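Local atomic coordinates of MccB protein (Escherichia coli, PDB entry 6OM4), a protein that takes part in biosynthesis of the nucleotide antibiotic microcin C, binding ATP and a precursor peptide and probably acting as a nucleotidyltransferase related to ubiquitin-activating E1 enzymes. Residues A[110-124]-A[134-146]. Sequence-based numbering, arbitrary orientation.
Sequences QDKLKNAKVVILGCG and LATSGIGEIILID. With ND7 (5'-O-[(S)-amino(hydroxy)phosphoryl]adenosine), chain M.
The CG of Asp146 lies anti to its own N (chi1 -150°), which brings Asp146 OD2 to the N of Cys123, a 2.7 Å hydrogen bond. The bond lies at the C-terminal ends of the two parallel strands of a Rossmann-type beta-alpha-beta unit: strand 117-121, helix 125-136, strand 141-146. The strand axes are at 17° to each other. Five backbone hydrogen bonds join them, from Val118 N to Glu141 O through to Gly122 N to Ile145 O. On one face, the CG1 of Val119 meets the CD1 of Ile145 at 3.6 Å. On this face too, Lys117 and Glu141 lie side by side, short of a salt bridge. The other face carries Val118, Ile120, Ile142 and Leu144. Val118 has CG1 anti to N (chi1 175°) and CG2 anti to the carbonyl carbon. CG1 therefore touches CD1 of Leu134 on the crossover helix, and CG2 touches CG2 of Ile139. At the N-terminal end of the strands, Ile310 of helix 292-311 packs on Leu113, Ala116 and Ile139. Leu113 O accepts from Gly140 N at 3.1 Å and from Ala116 N; the two donors come from opposite faces of its plane. At the other end, Gly122 and Gly124 leave room for the bound nucleotide: Gly124 CA lies 3.3 Å from ND7 O5'. ND7 O2' donates to Asp146 OD1, and ND7 O3' to Asp146 OD2 at 2.7 Å. Asp146 OD2 thus takes two bonds, and meets the Cys123 N through its anti lone pair.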
loop_
_atom_site.group_PDB
_atom_site.type_symbol
_atom_site.label_atom_id
_atom_site.label_comp_id
_atom_site.label_asym_id
_atom_site.label_seq_id
_atom_site.Cartn_x
_atom_site.Cartn_y
_atom_site.Cartn_z
ATOM N N GLN A 110 12.608 6.523 -5.533
ATOM C CA GLN A 110 12.935 7.062 -4.217
ATOM C C GLN A 110 12.743 8.582 -4.237
ATOM O O GLN A 110 12.254 9.162 -3.281
ATOM C CB GLN A 110 14.342 6.669 -3.760
ATOM C CG GLN A 110 14.626 6.959 -2.293
ATOM C CD GLN A 110 13.765 6.156 -1.344
ATOM O OE1 GLN A 110 13.182 6.681 -0.382
ATOM N NE2 GLN A 110 13.662 4.877 -1.628
ATOM N N ASP A 111 13.088 9.216 -5.366
ATOM C CA ASP A 111 12.981 10.646 -5.522
ATOM C C ASP A 111 11.510 11.080 -5.459
ATOM O O ASP A 111 11.169 12.093 -4.855
ATOM C CB ASP A 111 13.616 11.062 -6.851
ATOM C CG ASP A 111 13.542 12.534 -7.171
ATOM O OD1 ASP A 111 14.243 13.315 -6.474
ATOM O OD2 ASP A 111 12.778 12.878 -8.103
ATOM N N LYS A 112 10.609 10.291 -6.042
ATOM C CA LYS A 112 9.196 10.598 -5.974
ATOM C C LYS A 112 8.681 10.478 -4.534
ATOM O O LYS A 112 7.876 11.283 -4.107
ATOM C CB LYS A 112 8.391 9.732 -6.935
ATOM C CG LYS A 112 8.643 10.044 -8.389
ATOM C CD LYS A 112 8.157 9.026 -9.341
ATOM C CE LYS A 112 8.662 9.308 -10.747
ATOM N NZ LYS A 112 7.791 8.623 -11.718
ATOM N N LEU A 113 9.178 9.482 -3.783
ATOM C CA LEU A 113 8.732 9.331 -2.398
ATOM C C LEU A 113 9.235 10.516 -1.577
ATOM O O LEU A 113 8.481 11.066 -0.799
ATOM C CB LEU A 113 9.234 8.015 -1.802
ATOM C CG LEU A 113 8.728 6.747 -2.501
ATOM C CD1 LEU A 113 9.445 5.529 -1.930
ATOM C CD2 LEU A 113 7.228 6.552 -2.430
ATOM N N LYS A 114 10.502 10.877 -1.772
ATOM C CA LYS A 114 11.113 11.993 -1.042
ATOM C C LYS A 114 10.316 13.289 -1.251
ATOM O O LYS A 114 10.252 14.105 -0.338
ATOM C CB LYS A 114 12.566 12.172 -1.473
ATOM C CG LYS A 114 13.320 13.200 -0.648
ATOM C CD LYS A 114 14.761 13.397 -1.065
ATOM C CE LYS A 114 15.614 13.983 0.049
ATOM N NZ LYS A 114 16.814 14.684 -0.477
ATOM N N ASN A 115 9.781 13.505 -2.453
ATOM C CA ASN A 115 9.131 14.781 -2.819
ATOM C C ASN A 115 7.645 14.793 -2.430
ATOM O O ASN A 115 6.971 15.811 -2.587
ATOM C CB ASN A 115 9.259 15.066 -4.320
ATOM C CG ASN A 115 10.652 15.503 -4.728
ATOM O OD1 ASN A 115 11.522 15.710 -3.882
ATOM N ND2 ASN A 115 10.877 15.625 -6.027
ATOM N N ALA A 116 7.127 13.666 -1.927
ATOM C CA ALA A 116 5.717 13.476 -1.614
ATOM C C ALA A 116 5.353 13.976 -0.211
ATOM O O ALA A 116 6.181 14.006 0.707
ATOM C CB ALA A 116 5.380 12.016 -1.698
ATOM N N LYS A 117 4.077 14.343 -0.082
ATOM C CA LYS A 117 3.432 14.703 1.166
ATOM C C LYS A 117 2.217 13.810 1.364
ATOM O O LYS A 117 1.326 13.700 0.482
ATOM C CB LYS A 117 3.071 16.189 1.103
ATOM C CG LYS A 117 2.350 16.776 2.306
ATOM C CD LYS A 117 1.849 18.214 2.024
ATOM C CE LYS A 117 1.867 19.046 3.284
ATOM N NZ LYS A 117 1.114 20.314 3.138
ATOM N N VAL A 118 2.139 13.167 2.540
ATOM C CA VAL A 118 1.020 12.328 2.844
ATOM C C VAL A 118 0.364 12.805 4.152
ATOM O O VAL A 118 1.067 13.073 5.121
ATOM C CB VAL A 118 1.447 10.844 2.949
ATOM C CG1 VAL A 118 0.304 9.965 3.397
ATOM C CG2 VAL A 118 2.059 10.349 1.625
ATOM N N VAL A 119 -0.977 12.797 4.185
ATOM C CA VAL A 119 -1.791 13.071 5.369
ATOM C C VAL A 119 -2.247 11.736 5.942
ATOM O O VAL A 119 -2.763 10.893 5.231
ATOM C CB VAL A 119 -3.012 13.950 5.023
ATOM C CG1 VAL A 119 -4.018 13.981 6.152
ATOM C CG2 VAL A 119 -2.593 15.339 4.639
ATOM N N ILE A 120 -2.007 11.547 7.235
ATOM C CA ILE A 120 -2.591 10.437 7.985
ATOM C C ILE A 120 -3.758 11.009 8.812
ATOM O O ILE A 120 -3.544 11.663 9.868
ATOM C CB ILE A 120 -1.535 9.778 8.892
ATOM C CG1 ILE A 120 -0.238 9.475 8.136
ATOM C CG2 ILE A 120 -2.100 8.545 9.574
ATOM C CD1 ILE A 120 -0.336 8.314 7.193
ATOM N N LEU A 121 -4.976 10.736 8.356
ATOM C CA LEU A 121 -6.179 11.210 9.037
ATOM C C LEU A 121 -6.660 10.069 9.938
ATOM O O LEU A 121 -7.311 9.118 9.470
ATOM C CB LEU A 121 -7.221 11.657 8.005
ATOM C CG LEU A 121 -8.550 12.150 8.585
ATOM C CD1 LEU A 121 -8.352 13.208 9.658
ATOM C CD2 LEU A 121 -9.456 12.673 7.478
ATOM N N GLY A 122 -6.266 10.155 11.214
ATOM C CA GLY A 122 -6.503 9.112 12.180
ATOM C C GLY A 122 -5.225 8.372 12.474
ATOM O O GLY A 122 -4.685 7.704 11.590
ATOM N N CYS A 123 -4.826 8.426 13.748
ATOM C CA CYS A 123 -3.540 7.948 14.285
ATOM C C CYS A 123 -3.740 6.811 15.293
ATOM O O CYS A 123 -3.001 6.681 16.257
ATOM C CB CYS A 123 -2.801 9.100 14.952
ATOM S SG CYS A 123 -2.142 10.304 13.763
ATOM N N GLY A 124 -4.679 5.925 14.996
ATOM C CA GLY A 124 -4.917 4.735 15.770
ATOM C C GLY A 124 -4.249 3.521 15.151
ATOM O O GLY A 124 -3.094 3.600 14.676
ATOM N N LEU A 134 5.528 4.237 5.830
ATOM C CA LEU A 134 5.802 5.323 4.903
ATOM C C LEU A 134 7.068 6.070 5.354
ATOM O O LEU A 134 7.911 6.428 4.521
ATOM C CB LEU A 134 4.591 6.260 4.783
ATOM C CG LEU A 134 3.292 5.648 4.244
ATOM C CD1 LEU A 134 2.238 6.748 4.023
ATOM C CD2 LEU A 134 3.520 4.912 2.918
ATOM N N ALA A 135 7.219 6.310 6.661
ATOM C CA ALA A 135 8.372 7.033 7.162
ATOM C C ALA A 135 9.647 6.253 6.833
ATOM O O ALA A 135 10.632 6.805 6.365
ATOM C CB ALA A 135 8.232 7.271 8.645
ATOM N N THR A 136 9.637 4.933 7.057
ATOM C CA THR A 136 10.860 4.210 6.890
ATOM C C THR A 136 11.125 3.893 5.413
ATOM O O THR A 136 12.249 3.539 5.112
ATOM C CB THR A 136 10.905 2.964 7.771
ATOM O OG1 THR A 136 9.798 2.133 7.431
ATOM C CG2 THR A 136 10.839 3.333 9.234
ATOM N N SER A 137 10.120 4.054 4.548
ATOM C CA SER A 137 10.298 3.970 3.099
ATOM C C SER A 137 10.710 5.318 2.510
ATOM O O SER A 137 10.986 5.404 1.322
ATOM C CB SER A 137 9.090 3.380 2.405
ATOM O OG SER A 137 9.079 1.976 2.642
ATOM N N GLY A 138 10.750 6.373 3.332
ATOM C CA GLY A 138 11.294 7.666 2.853
ATOM C C GLY A 138 10.288 8.624 2.229
ATOM O O GLY A 138 10.701 9.580 1.516
ATOM N N ILE A 139 8.989 8.484 2.526
ATOM C CA ILE A 139 8.026 9.542 2.224
ATOM C C ILE A 139 8.491 10.822 2.957
ATOM O O ILE A 139 8.724 10.838 4.181
ATOM C CB ILE A 139 6.583 9.167 2.630
ATOM C CG1 ILE A 139 5.988 8.078 1.736
ATOM C CG2 ILE A 139 5.701 10.416 2.634
ATOM C CD1 ILE A 139 5.579 8.594 0.372
ATOM N N GLY A 140 8.642 11.915 2.205
ATOM C CA GLY A 140 9.399 13.069 2.678
ATOM C C GLY A 140 8.677 13.871 3.761
ATOM O O GLY A 140 9.340 14.497 4.588
ATOM N N GLU A 141 7.344 13.945 3.680
ATOM C CA GLU A 141 6.532 14.758 4.577
ATOM C C GLU A 141 5.264 14.020 4.974
ATOM O O GLU A 141 4.489 13.643 4.132
ATOM C CB GLU A 141 6.157 16.105 3.966
ATOM C CG GLU A 141 5.716 17.095 5.021
ATOM C CD GLU A 141 5.386 18.497 4.529
ATOM O OE1 GLU A 141 5.746 18.826 3.359
ATOM O OE2 GLU A 141 4.771 19.252 5.319
ATOM N N ILE A 142 5.092 13.846 6.291
ATOM C CA ILE A 142 3.968 13.177 6.863
ATOM C C ILE A 142 3.250 14.135 7.838
ATOM O O ILE A 142 3.872 14.739 8.737
ATOM C CB ILE A 142 4.394 11.872 7.564
ATOM C CG1 ILE A 142 5.120 10.921 6.603
ATOM C CG2 ILE A 142 3.187 11.238 8.220
ATOM C CD1 ILE A 142 5.542 9.606 7.251
ATOM N N ILE A 143 1.929 14.281 7.643
ATOM C CA ILE A 143 1.079 15.143 8.484
ATOM C C ILE A 143 0.142 14.227 9.257
ATOM O O ILE A 143 -0.606 13.478 8.647
ATOM C CB ILE A 143 0.253 16.146 7.665
ATOM C CG1 ILE A 143 1.068 16.832 6.575
ATOM C CG2 ILE A 143 -0.446 17.134 8.602
ATOM C CD1 ILE A 143 2.260 17.550 7.048
ATOM N N LEU A 144 0.246 14.265 10.584
ATOM C CA LEU A 144 -0.539 13.438 11.462
ATOM C C LEU A 144 -1.709 14.237 12.047
ATOM O O LEU A 144 -1.515 15.282 12.677
ATOM C CB LEU A 144 0.358 12.931 12.594
ATOM C CG LEU A 144 1.649 12.268 12.163
ATOM C CD1 LEU A 144 2.556 12.128 13.358
ATOM C CD2 LEU A 144 1.364 10.925 11.507
ATOM N N ILE A 145 -2.915 13.692 11.897
ATOM C CA ILE A 145 -4.154 14.334 12.380
ATOM C C ILE A 145 -4.910 13.387 13.307
ATOM O O ILE A 145 -5.352 12.295 12.913
ATOM C CB ILE A 145 -5.032 14.757 11.187
ATOM C CG1 ILE A 145 -4.161 15.451 10.131
ATOM C CG2 ILE A 145 -6.214 15.620 11.639
ATOM C CD1 ILE A 145 -4.952 16.021 8.946
ATOM N N ASP A 146 -5.120 13.862 14.530
ATOM C CA ASP A 146 -5.914 13.154 15.524
ATOM C C ASP A 146 -6.113 14.130 16.674
ATOM O O ASP A 146 -5.380 15.116 16.773
ATOM C CB ASP A 146 -5.221 11.866 16.001
ATOM C CG ASP A 146 -6.174 10.747 16.431
ATOM O OD1 ASP A 146 -7.092 11.001 17.268
ATOM O OD2 ASP A 146 -6.037 9.624 15.887
HETATM O O1A ND7 M . -9.995 3.229 16.537
HETATM P PA ND7 M . -8.842 3.028 15.595
HETATM O O2A ND7 M . -7.723 2.093 16.032
HETATM N N3A ND7 M . -9.566 2.424 14.184
HETATM O "O5'" ND7 M . -8.120 4.381 15.191
HETATM C "C5'" ND7 M . -8.991 5.448 14.705
HETATM C "C4'" ND7 M . -8.205 6.759 14.966
HETATM C "C3'" ND7 M . -8.246 7.066 16.502
HETATM O "O3'" ND7 M . -7.005 7.355 17.017
HETATM C "C2'" ND7 M . -9.349 8.207 16.553
HETATM O "O2'" ND7 M . -9.021 9.190 17.611
HETATM C "C1'" ND7 M . -9.274 8.823 15.366
HETATM O "O4'" ND7 M . -8.821 7.687 14.303
HETATM N N9 ND7 M . -10.489 9.363 14.825
HETATM C C4 ND7 M . -10.656 10.626 14.344
HETATM C C5 ND7 M . -11.929 10.728 13.910
HETATM N N7 ND7 M . -12.543 9.538 14.107
HETATM C C8 ND7 M . -11.655 8.725 14.643
HETATM N N3 ND7 M . -9.804 11.671 14.268
HETATM C C2 ND7 M . -10.219 12.788 13.750
HETATM N N1 ND7 M . -11.481 12.925 13.329
HETATM C C6 ND7 M . -12.333 11.937 13.382
HETATM N N6 ND7 M . -13.698 12.113 12.918
#